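Local coordinates for uncharacterized protein VP1736 (Vibrio parahaemolyticus, PDB 3LXQ), which is of unknown function but carries a sulfatase-family domain of the alkaline phosphatase superfamily, with an alpha/beta fold built on a mixed central sheet, at residues A98-S103 against T270-V275; G106-P111 against E262-E267. All coordinates share one frame; numbering follows the deposited sequence.

Contact 1 of 2, residues A98-S103 against T270-V275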
ATOM      1  N   ALA A  98      -8.569   2.720   9.187  1.00 34.81           N
ATOM      2  CA  ALA A  98      -8.258   3.527  10.367  1.00 35.87           C
ATOM      3  C   ALA A  98      -9.381   3.531  11.391  1.00 38.43           C
ATOM      4  O   ALA A  98      -9.128   3.742  12.586  1.00 40.37           O
ATOM      5  CB  ALA A  98      -7.919   4.975   9.956  1.00 35.57           C
ATOM      6  N   GLN A  99     -10.615   3.326  10.916  1.00 52.93           N
ATOM      7  CA  GLN A  99     -11.793   3.223  11.780  1.00 53.35           C
ATOM      8  C   GLN A  99     -11.666   2.098  12.819  1.00 53.17           C
ATOM      9  O   GLN A  99     -12.320   2.135  13.868  1.00 54.94           O
ATOM     10  CB  GLN A  99     -13.081   3.074  10.951  1.00 53.43           C
ATOM     11  CG  GLN A  99     -13.230   1.738  10.203  1.00 53.96           C
ATOM     12  CD  GLN A  99     -14.536   1.613   9.412  1.00 55.30           C
ATOM     13  OE1 GLN A  99     -15.596   2.051   9.851  1.00 56.95           O
ATOM     14  NE2 GLN A  99     -14.455   0.998   8.240  1.00 55.80           N
ATOM     15  N   PHE A 100     -10.820   1.113  12.525  1.00 51.97           N
ATOM     16  CA  PHE A 100     -10.599  -0.022  13.418  1.00 52.24           C
ATOM     17  C   PHE A 100      -9.317   0.111  14.238  1.00 52.24           C
ATOM     18  O   PHE A 100      -8.928  -0.833  14.930  1.00 52.82           O
ATOM     19  CB  PHE A 100     -10.543  -1.343  12.636  1.00 51.75           C
ATOM     20  CG  PHE A 100     -11.713  -1.570  11.714  1.00 51.78           C
ATOM     21  CD1 PHE A 100     -12.994  -1.792  12.222  1.00 52.16           C
ATOM     22  CD2 PHE A 100     -11.525  -1.589  10.328  1.00 50.53           C
ATOM     23  CE1 PHE A 100     -14.084  -2.011  11.363  1.00 52.46           C
ATOM     24  CE2 PHE A 100     -12.608  -1.808   9.455  1.00 51.05           C
ATOM     25  CZ  PHE A 100     -13.892  -2.018   9.981  1.00 52.20           C
ATOM     26  N   VAL A 101      -8.656   1.269  14.156  1.00 51.72           N
ATOM     27  CA  VAL A 101      -7.379   1.474  14.854  1.00 52.09           C
ATOM     28  C   VAL A 101      -7.480   2.459  16.029  1.00 53.23           C
ATOM     29  O   VAL A 101      -7.731   3.652  15.847  1.00 53.28           O
ATOM     30  CB  VAL A 101      -6.233   1.897  13.891  1.00 51.29           C
ATOM     31  CG1 VAL A 101      -4.905   1.933  14.635  1.00 52.31           C
ATOM     32  CG2 VAL A 101      -6.133   0.947  12.711  1.00 50.35           C
ATOM     33  N   GLY A 102      -7.269   1.941  17.237  1.00 54.75           N
ATOM     34  CA  GLY A 102      -7.305   2.748  18.456  1.00 56.48           C
ATOM     35  C   GLY A 102      -6.382   3.958  18.412  1.00 56.68           C
ATOM     36  O   GLY A 102      -6.821   5.083  18.665  1.00 57.43           O
ATOM     37  N   SER A 103      -5.112   3.731  18.073  1.00 56.04           N
ATOM     38  CA  SER A 103      -4.122   4.813  18.030  1.00 56.87           C
ATOM     39  C   SER A 103      -4.435   5.871  16.964  1.00 55.99           C
ATOM     40  O   SER A 103      -3.879   6.963  17.004  1.00 57.10           O
ATOM     41  CB  SER A 103      -2.698   4.266  17.857  1.00 56.70           C
ATOM     42  OG  SER A 103      -2.539   3.619  16.605  1.00 55.87           O
ATOM     43  N   THR A 270     -17.515 -11.737  13.957  1.00 53.43           N
ATOM     44  CA  THR A 270     -17.796 -10.382  13.459  1.00 52.57           C
ATOM     45  C   THR A 270     -16.539  -9.769  12.846  1.00 51.76           C
ATOM     46  O   THR A 270     -15.428 -10.276  13.050  1.00 51.34           O
ATOM     47  CB  THR A 270     -18.267  -9.406  14.569  1.00 52.44           C
ATOM     48  OG1 THR A 270     -17.151  -9.050  15.394  1.00 51.15           O
ATOM     49  CG2 THR A 270     -19.402 -10.004  15.421  1.00 53.88           C
ATOM     50  N   ARG A 271     -16.722  -8.670  12.117  1.00 51.75           N
ATOM     51  CA  ARG A 271     -15.599  -7.932  11.557  1.00 51.91           C
ATOM     52  C   ARG A 271     -14.713  -7.366  12.661  1.00 50.80           C
ATOM     53  O   ARG A 271     -13.500  -7.577  12.647  1.00 50.88           O
ATOM     54  CB  ARG A 271     -16.057  -6.820  10.600  1.00 52.73           C
ATOM     55  CG  ARG A 271     -14.882  -6.165   9.884  1.00 53.66           C
ATOM     56  CD  ARG A 271     -15.296  -5.296   8.713  1.00 55.22           C
ATOM     57  NE  ARG A 271     -15.562  -6.026   7.475  1.00 58.59           N
ATOM     58  CZ  ARG A 271     -14.632  -6.538   6.665  1.00 60.39           C
ATOM     59  NH1 ARG A 271     -13.347  -6.468   6.969  1.00 59.98           N
ATOM     60  NH2 ARG A 271     -14.993  -7.160   5.554  1.00 63.19           N
ATOM     61  N   ASN A 272     -15.321  -6.674  13.623  1.00 53.07           N
ATOM     62  CA  ASN A 272     -14.559  -6.079  14.726  1.00 53.19           C
ATOM     63  C   ASN A 272     -13.644  -7.094  15.388  1.00 53.00           C
ATOM     64  O   ASN A 272     -12.449  -6.838  15.563  1.00 52.43           O
ATOM     65  CB  ASN A 272     -15.477  -5.439  15.771  1.00 54.74           C
ATOM     66  CG  ASN A 272     -16.231  -4.217  15.244  1.00 56.40           C
ATOM     67  OD1 ASN A 272     -17.279  -3.849  15.786  1.00 59.64           O
ATOM     68  ND2 ASN A 272     -15.712  -3.590  14.198  1.00 55.56           N
ATOM     69  N   ASN A 273     -14.203  -8.255  15.724  1.00 53.83           N
ATOM     70  CA  ASN A 273     -13.453  -9.316  16.401  1.00 54.22           C
ATOM     71  C   ASN A 273     -12.354  -9.921  15.531  1.00 53.12           C
ATOM     72  O   ASN A 273     -11.258 -10.204  16.022  1.00 52.98           O
ATOM     73  CB  ASN A 273     -14.399 -10.414  16.905  1.00 56.00           C
ATOM     74  CG  ASN A 273     -15.280  -9.954  18.054  1.00 57.39           C
ATOM     75  OD1 ASN A 273     -14.882  -9.128  18.871  1.00 57.25           O
ATOM     76  ND2 ASN A 273     -16.483 -10.509  18.129  1.00 58.91           N
ATOM     77  N   ALA A 274     -12.648 -10.114  14.244  1.00 52.56           N
ATOM     78  CA  ALA A 274     -11.639 -10.580  13.281  1.00 51.32           C
ATOM     79  C   ALA A 274     -10.456  -9.610  13.175  1.00 49.92           C
ATOM     80  O   ALA A 274      -9.294 -10.045  13.111  1.00 49.13           O
ATOM     81  CB  ALA A 274     -12.261 -10.829  11.924  1.00 51.36           C
ATOM     82  N   VAL A 275     -10.752  -8.308  13.161  1.00 49.34           N
ATOM     83  CA  VAL A 275      -9.701  -7.283  13.234  1.00 48.91           C
ATOM     84  C   VAL A 275      -8.902  -7.452  14.535  1.00 49.31           C
ATOM     85  O   VAL A 275      -7.671  -7.533  14.508  1.00 48.94           O
ATOM     86  CB  VAL A 275     -10.268  -5.841  13.105  1.00 49.21           C
ATOM     87  CG1 VAL A 275      -9.211  -4.788  13.478  1.00 48.51           C
ATOM     88  CG2 VAL A 275     -10.803  -5.586  11.688  1.00 48.51           C
TER
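F100, at the end of a short 3-10 segment, points its side chain at the first turn and a little more of helix 271-289, and R271, N272 and V275 receive it. Its CB lies 3.8 Å from V275 CG1. One bond further out, F100 CG sits 4.1 Å from V275 CG2, the other branch of the same valine, and this methyl covers one face of the ring, displaced toward the rim. V275 spans both atoms because CG1 is anti to its backbone N (chi1 168°), which leaves CG2 for the ring. Along the CD1 and CE1 side, the ring edge meets the amide of N272, whose ND2 comes within 3.6 Å of F100 CE1 close to the ring plane; the amide is turned 62° from the ring, and this is packing without a hydrogen bond. At the tip, CZ rests 3.8 Å from R271 CD, an aliphatic carbon reached obliquely. The arginine chain turns about its CG-CD bond, at the very carbon that touches the ring, and its guanidinium lies 31° from the ring plane. On the face opposite V275, CG of Q99 stands 3.6 Å above the ring centre, so the phenyl group is held between its own chain neighbour and the helix. T270 caps the helix start, its OG1 accepting from N273 N at 3.1 Å. No hydrogen bond joins the two segments. The arrangement is a single aromatic side chain packed on a helix N-terminus, here joining the loop after strand 87-93 to helix 271-289 within the sulfatase-family alpha/beta fold.

Contact 2 of 2, residues G106-P111 against E262-E267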
ATOM      1  N   GLY A 106     -10.057   5.514  16.069  1.00 57.61           N
ATOM      2  CA  GLY A 106     -11.191   4.606  15.879  1.00 57.76           C
ATOM      3  C   GLY A 106     -11.453   3.686  17.063  1.00 59.34           C
ATOM      4  O   GLY A 106     -11.036   3.967  18.188  1.00 60.38           O
ATOM      5  N   LEU A 107     -12.132   2.575  16.788  1.00 59.82           N
ATOM      6  CA  LEU A 107     -12.549   1.612  17.816  1.00 62.18           C
ATOM      7  C   LEU A 107     -11.344   0.920  18.463  1.00 62.51           C
ATOM      8  O   LEU A 107     -10.345   0.667  17.774  1.00 61.43           O
ATOM      9  CB  LEU A 107     -13.520   0.595  17.212  1.00 62.16           C
ATOM     10  CG  LEU A 107     -14.814   1.231  16.692  1.00 63.20           C
ATOM     11  CD1 LEU A 107     -15.548   0.321  15.708  1.00 64.34           C
ATOM     12  CD2 LEU A 107     -15.738   1.654  17.837  1.00 65.74           C
ATOM     13  N   PRO A 108     -11.418   0.635  19.783  1.00 64.87           N
ATOM     14  CA  PRO A 108     -10.258   0.050  20.476  1.00 65.41           C
ATOM     15  C   PRO A 108     -10.031  -1.403  20.067  1.00 64.81           C
ATOM     16  O   PRO A 108     -10.220  -2.318  20.865  1.00 67.30           O
ATOM     17  CB  PRO A 108     -10.624   0.172  21.961  1.00 68.52           C
ATOM     18  CG  PRO A 108     -12.115   0.214  21.992  1.00 70.18           C
ATOM     19  CD  PRO A 108     -12.570   0.828  20.689  1.00 67.37           C
ATOM     20  N   LEU A 109      -9.616  -1.592  18.821  1.00 62.01           N
ATOM     21  CA  LEU A 109      -9.523  -2.915  18.215  1.00 61.31           C
ATOM     22  C   LEU A 109      -8.098  -3.381  17.947  1.00 60.06           C
ATOM     23  O   LEU A 109      -7.888  -4.533  17.567  1.00 59.91           O
ATOM     24  CB  LEU A 109     -10.314  -2.941  16.906  1.00 59.56           C
ATOM     25  CG  LEU A 109     -11.623  -3.716  16.750  1.00 61.19           C
ATOM     26  CD1 LEU A 109     -12.505  -3.747  18.009  1.00 63.62           C
ATOM     27  CD2 LEU A 109     -12.398  -3.172  15.548  1.00 59.12           C
ATOM     28  N   THR A 110      -7.124  -2.492  18.134  1.00 59.38           N
ATOM     29  CA  THR A 110      -5.740  -2.801  17.764  1.00 58.15           C
ATOM     30  C   THR A 110      -4.694  -2.507  18.849  1.00 59.36           C
ATOM     31  O   THR A 110      -3.716  -1.815  18.561  1.00 59.04           O
ATOM     32  CB  THR A 110      -5.311  -2.045  16.475  1.00 56.25           C
ATOM     33  OG1 THR A 110      -5.576  -0.649  16.641  1.00 55.87           O
ATOM     34  CG2 THR A 110      -6.038  -2.585  15.231  1.00 54.36           C
ATOM     35  N   PRO A 111      -4.860  -3.062  20.075  1.00 61.32           N
ATOM     36  CA  PRO A 111      -3.904  -2.719  21.141  1.00 62.60           C
ATOM     37  C   PRO A 111      -2.444  -3.111  20.869  1.00 61.67           C
ATOM     38  O   PRO A 111      -1.545  -2.375  21.276  1.00 62.44           O
ATOM     39  CB  PRO A 111      -4.450  -3.455  22.371  1.00 65.58           C
ATOM     40  CG  PRO A 111      -5.329  -4.520  21.840  1.00 65.77           C
ATOM     41  CD  PRO A 111      -5.894  -3.999  20.554  1.00 62.78           C
ATOM     42  N   GLU A 262     -10.118 -10.942  24.376  1.00 64.52           N
ATOM     43  CA  GLU A 262     -11.378 -10.513  24.954  1.00 66.31           C
ATOM     44  C   GLU A 262     -12.110  -9.914  23.760  1.00 63.09           C
ATOM     45  O   GLU A 262     -11.719  -8.871  23.253  1.00 62.21           O
ATOM     46  CB  GLU A 262     -11.166  -9.484  26.072  1.00 69.60           C
ATOM     47  N   GLN A 263     -13.126 -10.616  23.273  1.00 62.29           N
ATOM     48  CA  GLN A 263     -13.853 -10.207  22.069  1.00 59.62           C
ATOM     49  C   GLN A 263     -14.513  -8.848  22.284  1.00 60.31           C
ATOM     50  O   GLN A 263     -14.928  -8.530  23.395  1.00 62.99           O
ATOM     51  CB  GLN A 263     -14.891 -11.270  21.683  1.00 59.70           C
ATOM     52  CG  GLN A 263     -14.312 -12.686  21.644  1.00 59.78           C
ATOM     53  CD  GLN A 263     -15.307 -13.767  21.240  1.00 60.36           C
ATOM     54  OE1 GLN A 263     -16.534 -13.587  21.305  1.00 60.07           O
ATOM     55  NE2 GLN A 263     -14.772 -14.909  20.821  1.00 59.49           N
ATOM     56  N   TYR A 264     -14.584  -8.041  21.229  1.00 58.07           N
ATOM     57  CA  TYR A 264     -15.210  -6.721  21.322  1.00 59.22           C
ATOM     58  C   TYR A 264     -16.732  -6.816  21.203  1.00 60.49           C
ATOM     59  O   TYR A 264     -17.460  -6.072  21.872  1.00 62.93           O
ATOM     60  CB  TYR A 264     -14.629  -5.763  20.268  1.00 57.15           C
ATOM     61  CG  TYR A 264     -15.234  -4.372  20.273  1.00 58.17           C
ATOM     62  CD1 TYR A 264     -14.677  -3.345  21.036  1.00 59.78           C
ATOM     63  CD2 TYR A 264     -16.356  -4.081  19.497  1.00 57.87           C
ATOM     64  CE1 TYR A 264     -15.236  -2.059  21.029  1.00 62.20           C
ATOM     65  CE2 TYR A 264     -16.923  -2.804  19.485  1.00 59.84           C
ATOM     66  CZ  TYR A 264     -16.360  -1.802  20.247  1.00 61.85           C
ATOM     67  OH  TYR A 264     -16.930  -0.548  20.219  1.00 63.95           O
ATOM     68  N   ASP A 265     -17.201  -7.716  20.336  1.00 59.52           N
ATOM     69  CA  ASP A 265     -18.636  -7.978  20.177  1.00 61.28           C
ATOM     70  C   ASP A 265     -19.018  -9.264  20.899  1.00 63.42           C
ATOM     71  O   ASP A 265     -18.162 -10.121  21.166  1.00 63.28           O
ATOM     72  CB  ASP A 265     -19.038  -8.074  18.691  1.00 59.50           C
ATOM     73  CG  ASP A 265     -18.970  -6.727  17.950  1.00 58.50           C
ATOM     74  OD1 ASP A 265     -18.977  -6.739  16.699  1.00 57.29           O
ATOM     75  OD2 ASP A 265     -18.921  -5.662  18.595  1.00 59.42           O
ATOM     76  N   SER A 266     -20.311  -9.382  21.206  1.00 66.07           N
ATOM     77  CA  SER A 266     -20.894 -10.557  21.856  1.00 68.73           C
ATOM     78  C   SER A 266     -20.797 -11.792  20.953  1.00 67.02           C
ATOM     79  O   SER A 266     -20.412 -12.866  21.413  1.00 68.25           O
ATOM     80  CB  SER A 266     -22.357 -10.278  22.221  1.00 72.35           C
ATOM     81  OG  SER A 266     -22.629 -10.608  23.571  1.00 76.67           O
ATOM     82  N   GLU A 267     -21.145 -11.629  19.674  1.00 64.81           N
ATOM     83  CA  GLU A 267     -21.027 -12.707  18.678  1.00 63.43           C
ATOM     84  C   GLU A 267     -19.558 -12.927  18.313  1.00 60.27           C
ATOM     85  O   GLU A 267     -18.830 -11.963  18.077  1.00 58.45           O
ATOM     86  CB  GLU A 267     -21.846 -12.381  17.422  1.00 62.94           C
TER
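The backbones approach most closely at L109 and Y264, whose CA atoms are 7.5 Å apart, and both segments are irregular where they meet; helix 111-118 begins only at P111. P108 is the centre of an inverse gamma turn, closed by a weak hydrogen bond from L109 N to L107 O, a bend consistent with three successive residues meeting one aromatic side chain. Y264 reaches across the gap with CG anti to its backbone N (chi1 179°), which sends the ring outward past L109, then P108, then L107. At the base of the tyrosine, L109 CD1 lies 3.6 Å from Y264 CG and nearly as close to Y264 CB and Y264 CD1, so one methyl packs where the ring joins CB. L109 holds this methyl there with an unusual chi1 of -110°. Midway along the ring, P108 CD is 3.9 Å from Y264 CE1, with P108 CG alongside it. The far end is met by L107, whose CD2 stands 3.5 Å from Y264 OH. All three aliphatic groups come in obliquely to the ring, and each side chain crosses the tyrosine at about a right angle. The backbone N atoms of Y264 and D265 both donate to OD1 of N273, tying this loop to helix 271-289. Across the contact itself the chemistry is apolar: no hydrogen bond or charge pair links the segments, and the phenol oxygen meets a methyl group. Adhesion between these two loops therefore rests on dispersion and on removing part of a tyrosine and three aliphatic side chains from water.

Both contacts join the loop between strand 87-93 and helix 111-118 to the region around the start of helix 271-289, and their centres lie about 7 Å apart. Contact 1 is the more buried: it sets a loop phenylalanine against the helix itself and mixes apolar with amide and arginine neighbours. Contact 2, farther from the chain centre, pairs two irregular loops through apolar packing on a tyrosine, including its hydroxyl end, with P108 exposed. The two are coupled on each side, by the backbone bond of L107 N to Q99 O and through N273 on the helix side. L109 also packs on F100, making one continuous patch.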